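Local coordinates for intergenic-region protein (Escherichia coli CFT073, PDB 2WJ9) that probably inhibits restriction enzymes of the host, as an antirestriction protein of the ArdB type, at residues Ile57-Gln62 / Trp93-Leu98. Residues are numbered along the deposited sequence; the frame is centred on the assembly and turned at random.
Sequences ISFWPQ and WNLYTL
An apolar helix-on-sheet contact joins Phe59 of helix 59-64 to Leu95 in the central strand of the three-stranded antiparallel sheet. The evidence for side-chain packing is direct: no hydrogen bond crosses between 57-62 and 93-98, the backbones stay apart (Phe59 CA to Leu95 CA 7.8 Å), and both residues are buried with their CB atoms directed at the opposite segment. Phe59 holds CG anti to its own nitrogen (chi1 177°), which sends the ring out from the helix to the strand. Leu95 meets it in two ways. Its CB stands over the middle of one ring face, 4.1 Å from the centroid and only 6° off the normal, a CH-pi contact; its methyl CD1 reaches back to the root of the ring, 3.6 Å from Phe59 CG. Further along the strand the ring meets the chain by its edge, where Phe59 CE1 lies 3.6 Å from Tyr96 O and, more loosely, 4.3 Å from Thr97 CG2. Within the helix, Phe59 CD2 sits above the Trp60 ring, and Trp60 NE1 hydrogen-bonds Glu74 OE2 of helix 73-84. Strand 93-98 pairs with 48-50 on one side and 103-107 on the other; Phe59 also touches Val51 and Ala103, while Leu95 and Trp60 both touch Met105, so helix 59-64 packs against more than one strand of the sheet.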
loop_
_atom_site.group_PDB
_atom_site.type_symbol
_atom_site.label_atom_id
_atom_site.label_comp_id
_atom_site.label_asym_id
_atom_site.label_seq_id
_atom_site.Cartn_x
_atom_site.Cartn_y
_atom_site.Cartn_z
ATOM N N ILE B 57 -15.223 -21.102 -0.140
ATOM C CA ILE B 57 -16.474 -20.419 0.163
ATOM C C ILE B 57 -16.333 -19.337 1.248
ATOM O O ILE B 57 -17.109 -18.379 1.269
ATOM C CB ILE B 57 -17.597 -21.422 0.519
ATOM C CG1 ILE B 57 -18.957 -20.711 0.566
ATOM C CG2 ILE B 57 -17.282 -22.144 1.828
ATOM C CD1 ILE B 57 -19.220 -19.790 -0.619
ATOM N N SER B 58 -15.330 -19.470 2.112
ATOM C CA SER B 58 -15.070 -18.483 3.177
ATOM C C SER B 58 -14.169 -17.302 2.767
ATOM O O SER B 58 -14.010 -16.342 3.527
ATOM C CB SER B 58 -14.468 -19.193 4.390
ATOM O OG SER B 58 -15.392 -20.113 4.938
ATOM N N PHE B 59 -13.609 -17.362 1.563
ATOM C CA PHE B 59 -12.590 -16.399 1.101
ATOM C C PHE B 59 -13.008 -14.929 1.206
ATOM O O PHE B 59 -12.300 -14.123 1.811
ATOM C CB PHE B 59 -12.192 -16.750 -0.343
ATOM C CG PHE B 59 -11.203 -15.803 -0.970
ATOM C CD1 PHE B 59 -9.839 -15.919 -0.715
ATOM C CD2 PHE B 59 -11.632 -14.812 -1.847
ATOM C CE1 PHE B 59 -8.925 -15.052 -1.311
ATOM C CE2 PHE B 59 -10.730 -13.947 -2.448
ATOM C CZ PHE B 59 -9.381 -14.058 -2.190
ATOM N N TRP B 60 -14.147 -14.584 0.602
ATOM C CA TRP B 60 -14.557 -13.186 0.512
ATOM C C TRP B 60 -14.879 -12.550 1.877
ATOM O O TRP B 60 -14.344 -11.482 2.172
ATOM C CB TRP B 60 -15.661 -12.990 -0.536
ATOM C CG TRP B 60 -15.148 -13.200 -1.959
ATOM C CD1 TRP B 60 -15.394 -14.266 -2.775
ATOM C CD2 TRP B 60 -14.288 -12.323 -2.697
ATOM N NE1 TRP B 60 -14.753 -14.098 -3.985
ATOM C CE2 TRP B 60 -14.070 -12.912 -3.964
ATOM C CE3 TRP B 60 -13.702 -11.086 -2.421
ATOM C CZ2 TRP B 60 -13.270 -12.311 -4.943
ATOM C CZ3 TRP B 60 -12.906 -10.486 -3.392
ATOM C CH2 TRP B 60 -12.691 -11.109 -4.636
ATOM N N PRO B 61 -15.742 -13.188 2.710
ATOM C CA PRO B 61 -15.957 -12.577 4.030
ATOM C C PRO B 61 -14.702 -12.596 4.923
ATOM O O PRO B 61 -14.468 -11.632 5.661
ATOM C CB PRO B 61 -17.100 -13.404 4.629
ATOM C CG PRO B 61 -17.044 -14.714 3.929
ATOM C CD PRO B 61 -16.563 -14.401 2.529
ATOM N N GLN B 62 -13.893 -13.650 4.824
ATOM C CA GLN B 62 -12.683 -13.776 5.649
ATOM C C GLN B 62 -11.682 -12.641 5.392
ATOM O O GLN B 62 -11.122 -12.083 6.343
ATOM C CB GLN B 62 -12.020 -15.146 5.438
ATOM C CG GLN B 62 -10.696 -15.359 6.164
ATOM C CD GLN B 62 -10.241 -16.824 6.154
ATOM O OE1 GLN B 62 -11.062 -17.743 6.207
ATOM N NE2 GLN B 62 -8.929 -17.039 6.074
ATOM N N TRP B 93 -11.162 -19.643 -13.105
ATOM C CA TRP B 93 -10.638 -18.667 -12.143
ATOM C C TRP B 93 -10.457 -19.247 -10.735
ATOM O O TRP B 93 -11.360 -19.893 -10.191
ATOM C CB TRP B 93 -11.541 -17.432 -12.113
ATOM C CG TRP B 93 -11.428 -16.643 -13.375
ATOM C CD1 TRP B 93 -11.752 -17.071 -14.636
ATOM C CD2 TRP B 93 -10.929 -15.303 -13.523
ATOM N NE1 TRP B 93 -11.487 -16.084 -15.549
ATOM C CE2 TRP B 93 -10.993 -14.987 -14.896
ATOM C CE3 TRP B 93 -10.447 -14.338 -12.627
ATOM C CZ2 TRP B 93 -10.581 -13.750 -15.400
ATOM C CZ3 TRP B 93 -10.047 -13.100 -13.129
ATOM C CH2 TRP B 93 -10.118 -12.820 -14.504
ATOM N N ASN B 94 -9.276 -19.015 -10.169
ATOM C CA ASN B 94 -8.932 -19.471 -8.818
ATOM C C ASN B 94 -8.787 -18.294 -7.853
ATOM O O ASN B 94 -8.654 -17.139 -8.273
ATOM C CB ASN B 94 -7.613 -20.247 -8.831
ATOM C CG ASN B 94 -7.619 -21.413 -9.803
ATOM O OD1 ASN B 94 -6.672 -21.592 -10.575
ATOM N ND2 ASN B 94 -8.669 -22.219 -9.759
ATOM N N LEU B 95 -8.800 -18.606 -6.559
ATOM C CA LEU B 95 -8.613 -17.616 -5.507
ATOM C C LEU B 95 -7.226 -17.771 -4.883
ATOM O O LEU B 95 -6.745 -18.891 -4.696
ATOM C CB LEU B 95 -9.713 -17.740 -4.449
ATOM C CG LEU B 95 -11.163 -17.754 -4.957
ATOM C CD1 LEU B 95 -12.161 -17.813 -3.797
ATOM C CD2 LEU B 95 -11.462 -16.546 -5.860
ATOM N N TYR B 96 -6.596 -16.633 -4.573
ATOM C CA TYR B 96 -5.214 -16.584 -4.068
ATOM C C TYR B 96 -5.049 -15.627 -2.872
ATOM O O TYR B 96 -5.673 -14.567 -2.814
ATOM C CB TYR B 96 -4.251 -16.145 -5.186
ATOM C CG TYR B 96 -4.183 -17.112 -6.343
ATOM C CD1 TYR B 96 -3.315 -18.201 -6.315
ATOM C CD2 TYR B 96 -4.993 -16.949 -7.460
ATOM C CE1 TYR B 96 -3.256 -19.100 -7.373
ATOM C CE2 TYR B 96 -4.936 -17.833 -8.530
ATOM C CZ TYR B 96 -4.073 -18.916 -8.479
ATOM O OH TYR B 96 -4.027 -19.812 -9.537
ATOM N N THR B 97 -4.181 -16.013 -1.939
ATOM C CA THR B 97 -3.714 -15.140 -0.853
ATOM C C THR B 97 -2.252 -14.728 -1.076
ATOM O O THR B 97 -1.495 -15.458 -1.722
ATOM C CB THR B 97 -3.860 -15.813 0.546
ATOM O OG1 THR B 97 -3.062 -17.008 0.634
ATOM C CG2 THR B 97 -5.326 -16.150 0.825
ATOM N N LEU B 98 -1.880 -13.561 -0.540
ATOM C CA LEU B 98 -0.511 -13.030 -0.628
ATOM C C LEU B 98 0.093 -13.000 0.786
ATOM O O LEU B 98 -0.632 -12.820 1.759
ATOM C CB LEU B 98 -0.513 -11.620 -1.258
ATOM C CG LEU B 98 -0.782 -11.485 -2.777
ATOM C CD1 LEU B 98 -1.204 -10.070 -3.127
ATOM C CD2 LEU B 98 0.424 -11.911 -3.613
#